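Local coordinates for protein Ps01740 (Pseudomonas sp. UW4, PDB 5UIF) that is a homologue of cis-3-chloroacrylic acid dehalogenase in the tautomerase superfamily and probably catalyses related dehalogenase or tautomerase chemistry as an assembly of three subunits, at residues A[51-55]-A[56-60]; A[5-8]-A[9-13]; A[21-24]-A[25-29]. One frame throughout, in Å; residues are numbered along the deposited sequence.

Followed from the N terminus, the three contacts come in series, none nested in or crossing another. Contact 2 (5-13) comes first, turning the chain at the end of strand 2-8 and leading it to helix 14-32. Contact 3 (21-29) lies within that helix, the connection between the parallel strands 2-8 and 40-46. Contact 1 (51-60) follows as a small hairpin between strand 40-46 and strand 61-68. It reaches back to contact 2, where Val8 CG2 packs on Ala51 CB and Thr59 CA, whereas contacts 1 and 3 sit on opposite sides of the chain's centre, about 28 Å apart between their own centres.

Contact 1 (A[51-55]-A[56-60]); sequences AFTAG and QVATP
The Phe52 ring and Val57 meet at a slant, across a non-hydrogen-bonded pair of a tight antiparallel hairpin. Ring atom CE2 of Phe52 lies 3.6 Å from Val57 CG2, while the neighbouring ring atom CD2 leans on the peptide between the two residues of the partner strand, 3.5 Å from Gln56 C. CG of Phe52 stands anti to the carbonyl carbon (chi1 -68°), and this torsion keeps the ring beside the hairpin although the CB bonds of the pair diverge. The puckered Pro60 ring brings CD to 3.8 Å from Ala51 CB and slides past Thr53, with CG near Thr53 OG1. Ala58 CB fills the same corner, touching Thr53 CB and OG1.

Three backbone bonds hold the strands together. Ala58 N donates to Ala51 O over 2.9 Å and almost straight, at 172°. Thr53 N gives its hydrogen to Gln56 O, 2.8 Å away. The return bond from Gln56 N to Thr53 O is longer, 3.2 Å, and its donor sits well above the carbonyl plane, away from a lone pair. Ala54 and Gly55 form the two-residue loop, a type I' turn that suits a short hairpin, and Gly55 readily takes the positive phi required.

A second subunit covers this side of the hairpin: residues 51-53 pair with one of its strands, and Thr53 OG1 is hydrogen-bonded to His40 of that chain. The hairpin is thus closed by its own backbone bonds, while the Thr53 hydroxyl finds its partner across the interface, consistent with a part in subunit association.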
# COMPACT_ATOMS: atom_id res chain seq x y z
N ALA A 51 -2.71 -12.63 8.63
CA ALA A 51 -3.93 -12.15 7.99
C ALA A 51 -5.13 -12.45 8.88
O ALA A 51 -5.36 -13.60 9.25
CB ALA A 51 -4.10 -12.77 6.62
N PHE A 52 -5.89 -11.42 9.23
CA PHE A 52 -7.00 -11.58 10.16
C PHE A 52 -8.32 -11.07 9.60
O PHE A 52 -8.37 -10.07 8.88
CB PHE A 52 -6.69 -10.86 11.48
CG PHE A 52 -5.58 -11.49 12.27
CD1 PHE A 52 -4.26 -11.18 11.99
CD2 PHE A 52 -5.86 -12.38 13.29
CE1 PHE A 52 -3.23 -11.76 12.72
CE2 PHE A 52 -4.84 -12.95 14.02
CZ PHE A 52 -3.52 -12.64 13.74
N THR A 53 -9.39 -11.79 9.93
CA THR A 53 -10.75 -11.36 9.60
C THR A 53 -11.64 -11.59 10.82
O THR A 53 -11.69 -12.70 11.35
CB THR A 53 -11.31 -12.12 8.39
OG1 THR A 53 -10.51 -11.85 7.24
CG2 THR A 53 -12.75 -11.70 8.11
N ALA A 54 -12.32 -10.53 11.25
CA ALA A 54 -13.13 -10.55 12.47
C ALA A 54 -12.29 -10.96 13.68
O ALA A 54 -12.75 -11.70 14.55
CB ALA A 54 -14.33 -11.48 12.31
N GLY A 55 -11.06 -10.47 13.74
CA GLY A 55 -10.18 -10.70 14.87
C GLY A 55 -9.52 -12.06 14.89
O GLY A 55 -8.65 -12.32 15.73
N GLN A 56 -9.93 -12.94 13.98
CA GLN A 56 -9.39 -14.29 13.93
C GLN A 56 -8.57 -14.53 12.67
O GLN A 56 -8.78 -13.88 11.65
CB GLN A 56 -10.53 -15.32 14.02
CG GLN A 56 -11.39 -15.18 15.26
CD GLN A 56 -10.60 -15.38 16.54
OE1 GLN A 56 -9.67 -16.19 16.59
NE2 GLN A 56 -10.96 -14.64 17.59
N VAL A 57 -7.63 -15.46 12.76
CA VAL A 57 -6.78 -15.82 11.62
C VAL A 57 -7.62 -16.31 10.45
O VAL A 57 -8.41 -17.24 10.59
CB VAL A 57 -5.75 -16.90 11.99
CG1 VAL A 57 -4.99 -17.36 10.75
CG2 VAL A 57 -4.79 -16.39 13.06
N ALA A 58 -7.46 -15.66 9.30
CA ALA A 58 -8.19 -16.04 8.10
C ALA A 58 -7.31 -15.86 6.87
O ALA A 58 -6.15 -15.47 6.98
CB ALA A 58 -9.46 -15.21 7.98
N THR A 59 -7.87 -16.15 5.71
CA THR A 59 -7.13 -16.01 4.46
C THR A 59 -7.87 -15.12 3.45
O THR A 59 -8.30 -15.59 2.40
CB THR A 59 -6.87 -17.37 3.80
OG1 THR A 59 -8.12 -18.04 3.56
CG2 THR A 59 -6.01 -18.24 4.70
N PRO A 60 -8.01 -13.82 3.77
CA PRO A 60 -8.67 -12.93 2.82
C PRO A 60 -7.77 -12.60 1.64
O PRO A 60 -6.55 -12.78 1.72
CB PRO A 60 -8.96 -11.68 3.65
CG PRO A 60 -7.86 -11.65 4.65
CD PRO A 60 -7.55 -13.09 4.97

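Contact 2 (A[5-8]-A[9-13]); sequences CQTV and KGTLS
Thr11 folds back over the end of strand 2-8, and its side chain can be followed atom by atom onto Thr7 and Val8. CB of Thr11 sits 3.6 Å from Thr7 OG1 and also rests against Val8 O. OG1 then branches beside the backbone N of its own residue (chi1 -61°) and donates to Val8 O at 2.6 Å, from slightly off the carbonyl plane. The methyl CG2, the other tip, settles 4.1 Å from Thr7 CB and is directed away from that carbonyl.

Thr11 N reaches the same oxygen, Val8 O, over 3.1 Å and in the carbonyl plane, which closes a type II beta turn from Val8 to Thr11. Gly10 takes the third position, whose positive phi (105°) glycine adopts easily in such a turn. A water then links Thr7 OG1 to Leu12 N, which donates to it over 3.1 Å. Further on, Leu12 CD1 approaches Cys5 SG at 4.0 Å in an apolar contact, and Tyr87 of helix 73-91 packs on both threonines.

With main chain and hydroxyl of Thr11 sharing one acceptor, and a water meeting the next amide, Val8 O, the Thr7 hydroxyl and the amides of Thr11 and Leu12 all find partners as the strand gives way to the helix.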
# COMPACT_ATOMS: atom_id res chain seq x y z
N CYS A 5 -1.88 -7.40 -5.59
CA CYS A 5 -2.62 -8.53 -5.04
C CYS A 5 -1.96 -9.06 -3.77
O CYS A 5 -0.80 -9.47 -3.79
CB CYS A 5 -2.73 -9.65 -6.08
SG CYS A 5 -3.79 -11.03 -5.58
N GLN A 6 -2.71 -9.05 -2.67
CA GLN A 6 -2.21 -9.53 -1.39
C GLN A 6 -2.97 -10.76 -0.91
O GLN A 6 -4.15 -10.67 -0.58
CB GLN A 6 -2.28 -8.43 -0.33
CG GLN A 6 -1.19 -7.37 -0.45
CD GLN A 6 -1.27 -6.34 0.66
OE1 GLN A 6 -2.30 -6.21 1.33
NE2 GLN A 6 -0.18 -5.61 0.86
N THR A 7 -2.29 -11.90 -0.88
CA THR A 7 -2.89 -13.13 -0.39
C THR A 7 -1.99 -13.81 0.63
O THR A 7 -0.83 -13.42 0.80
CB THR A 7 -3.17 -14.12 -1.54
OG1 THR A 7 -1.94 -14.53 -2.15
CG2 THR A 7 -4.07 -13.49 -2.60
N VAL A 8 -2.52 -14.83 1.30
CA VAL A 8 -1.73 -15.62 2.23
C VAL A 8 -0.78 -16.53 1.45
O VAL A 8 -1.16 -17.07 0.41
CB VAL A 8 -2.63 -16.47 3.16
CG1 VAL A 8 -1.80 -17.40 4.03
CG2 VAL A 8 -3.50 -15.56 4.02
N LYS A 9 0.45 -16.66 1.94
CA LYS A 9 1.48 -17.47 1.30
C LYS A 9 1.00 -18.87 0.92
O LYS A 9 0.56 -19.64 1.77
CB LYS A 9 2.70 -17.57 2.23
CG LYS A 9 3.85 -18.39 1.67
CD LYS A 9 5.02 -18.40 2.64
CE LYS A 9 6.22 -19.14 2.06
NZ LYS A 9 7.39 -19.08 2.98
N GLY A 10 1.09 -19.19 -0.37
CA GLY A 10 0.70 -20.50 -0.86
C GLY A 10 -0.63 -20.50 -1.59
O GLY A 10 -1.06 -21.53 -2.10
N THR A 11 -1.28 -19.34 -1.64
CA THR A 11 -2.57 -19.22 -2.30
C THR A 11 -2.46 -19.32 -3.81
O THR A 11 -3.14 -20.13 -4.44
CB THR A 11 -3.27 -17.89 -1.94
OG1 THR A 11 -3.48 -17.82 -0.53
CG2 THR A 11 -4.60 -17.78 -2.66
N LEU A 12 -1.59 -18.50 -4.39
CA LEU A 12 -1.44 -18.44 -5.84
C LEU A 12 -0.20 -19.17 -6.33
O LEU A 12 0.85 -19.13 -5.69
CB LEU A 12 -1.40 -16.98 -6.31
CG LEU A 12 -2.66 -16.16 -6.03
CD1 LEU A 12 -2.47 -14.71 -6.46
CD2 LEU A 12 -3.85 -16.78 -6.73
N SER A 13 -0.33 -19.84 -7.48
CA SER A 13 0.80 -20.49 -8.13
C SER A 13 1.38 -19.56 -9.19
O SER A 13 0.95 -18.42 -9.33
CB SER A 13 0.38 -21.82 -8.76
OG SER A 13 -0.58 -21.61 -9.79
O HOH W 1 -0.18 -16.06 -3.11

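Contact 3 (A[21-24]-A[25-29]); sequences AESI and TSIHT
Thr25 and Ala21 lie one turn apart in helix 14-32, the connection of the beta-alpha-beta unit formed with strands 2-8 and 40-46, a unit characteristic of the tautomerase superfamily. The tight part of the contact gathers on Ala21 O, which accepts twice from the same residue: Thr25 N donates over 3.1 Å, and Thr25 OG1 over 2.5 Å. The two donors approach from opposite faces of the carbonyl, each tilted moderately from its plane (24° for OG1, 35° for N). The hydroxyl gets there because OG1 stands anti to the carbonyl carbon of its own residue (chi1 -53°), folded back along the helix. With alanine in place of Thr25, Ala21 O would probably lose its second donor, and a gap is likely to open against Ala36 and Val39 of its own chain and Gly55 of the third subunit.

The turns beyond follow the regular pattern, with Ser26 N donating to Glu22 O, Ile27 N to Ser23 O and His28 N to Ile24 O at 3.0 Å. On the inner side His28 packs on Pro1 and Val39, its ND1 hydrogen-bonded to Tyr3 OH, while Ser23 and Ile27 lie against Val86 and Ala82 of helix 73-91.

The solvent side is looser. Glu22 is exposed, its CB directed away from the following turn, and its OE2 is hydrogen-bonded to Gln18 NE2 one turn earlier. The side chain of Ser26, also exposed, approaches the preceding turn through CB, 3.5 Å from Glu22 O. On the packed flank, by contrast, Ile27 lies back along the helix, its CD1 3.7 Å from Ser23 OG.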
# COMPACT_ATOMS: atom_id res chain seq x y z
N ALA A 21 -2.66 -11.73 -13.97
CA ALA A 21 -1.99 -10.55 -14.50
C ALA A 21 -2.49 -10.23 -15.91
O ALA A 21 -2.72 -9.07 -16.24
CB ALA A 21 -0.49 -10.75 -14.50
N GLU A 22 -2.63 -11.27 -16.73
CA GLU A 22 -3.15 -11.10 -18.08
C GLU A 22 -4.61 -10.67 -18.07
O GLU A 22 -5.03 -9.85 -18.88
CB GLU A 22 -2.99 -12.40 -18.88
CG GLU A 22 -1.56 -12.76 -19.23
CD GLU A 22 -1.45 -14.07 -19.98
OE1 GLU A 22 -2.32 -14.95 -19.78
OE2 GLU A 22 -0.51 -14.23 -20.79
N SER A 23 -5.37 -11.24 -17.14
CA SER A 23 -6.80 -10.94 -17.03
C SER A 23 -7.04 -9.51 -16.59
O SER A 23 -7.81 -8.78 -17.22
CB SER A 23 -7.47 -11.91 -16.05
OG SER A 23 -8.85 -11.61 -15.91
N ILE A 24 -6.37 -9.10 -15.52
CA ILE A 24 -6.50 -7.74 -14.99
C ILE A 24 -6.10 -6.70 -16.04
O ILE A 24 -6.77 -5.69 -16.21
CB ILE A 24 -5.65 -7.54 -13.72
CG1 ILE A 24 -6.23 -8.34 -12.55
CG2 ILE A 24 -5.56 -6.07 -13.34
CD1 ILE A 24 -5.40 -8.29 -11.29
N THR A 25 -5.00 -6.97 -16.74
CA THR A 25 -4.52 -6.08 -17.79
C THR A 25 -5.56 -5.90 -18.88
O THR A 25 -5.85 -4.77 -19.30
CB THR A 25 -3.21 -6.60 -18.42
OG1 THR A 25 -2.25 -6.86 -17.39
CG2 THR A 25 -2.64 -5.59 -19.40
N SER A 26 -6.14 -7.01 -19.34
CA SER A 26 -7.16 -6.98 -20.38
C SER A 26 -8.40 -6.20 -19.94
O SER A 26 -8.97 -5.44 -20.72
CB SER A 26 -7.56 -8.40 -20.77
OG SER A 26 -8.59 -8.39 -21.73
N ILE A 27 -8.80 -6.39 -18.69
CA ILE A 27 -9.97 -5.72 -18.14
C ILE A 27 -9.75 -4.21 -18.06
O ILE A 27 -10.65 -3.43 -18.37
CB ILE A 27 -10.32 -6.27 -16.74
CG1 ILE A 27 -10.74 -7.74 -16.84
CG2 ILE A 27 -11.43 -5.45 -16.10
CD1 ILE A 27 -10.76 -8.47 -15.52
N HIS A 28 -8.56 -3.80 -17.64
CA HIS A 28 -8.24 -2.39 -17.50
C HIS A 28 -8.12 -1.68 -18.85
O HIS A 28 -8.68 -0.59 -19.04
CB HIS A 28 -6.95 -2.20 -16.71
CG HIS A 28 -6.57 -0.76 -16.51
ND1 HIS A 28 -7.02 -0.01 -15.45
CD2 HIS A 28 -5.79 0.06 -17.25
CE1 HIS A 28 -6.53 1.21 -15.54
NE2 HIS A 28 -5.78 1.28 -16.63
N THR A 29 -7.39 -2.29 -19.78
CA THR A 29 -7.15 -1.69 -21.09
C THR A 29 -8.45 -1.51 -21.88
O THR A 29 -8.54 -0.65 -22.75
CB THR A 29 -6.18 -2.54 -21.93
OG1 THR A 29 -6.69 -3.87 -22.05
CG2 THR A 29 -4.80 -2.58 -21.28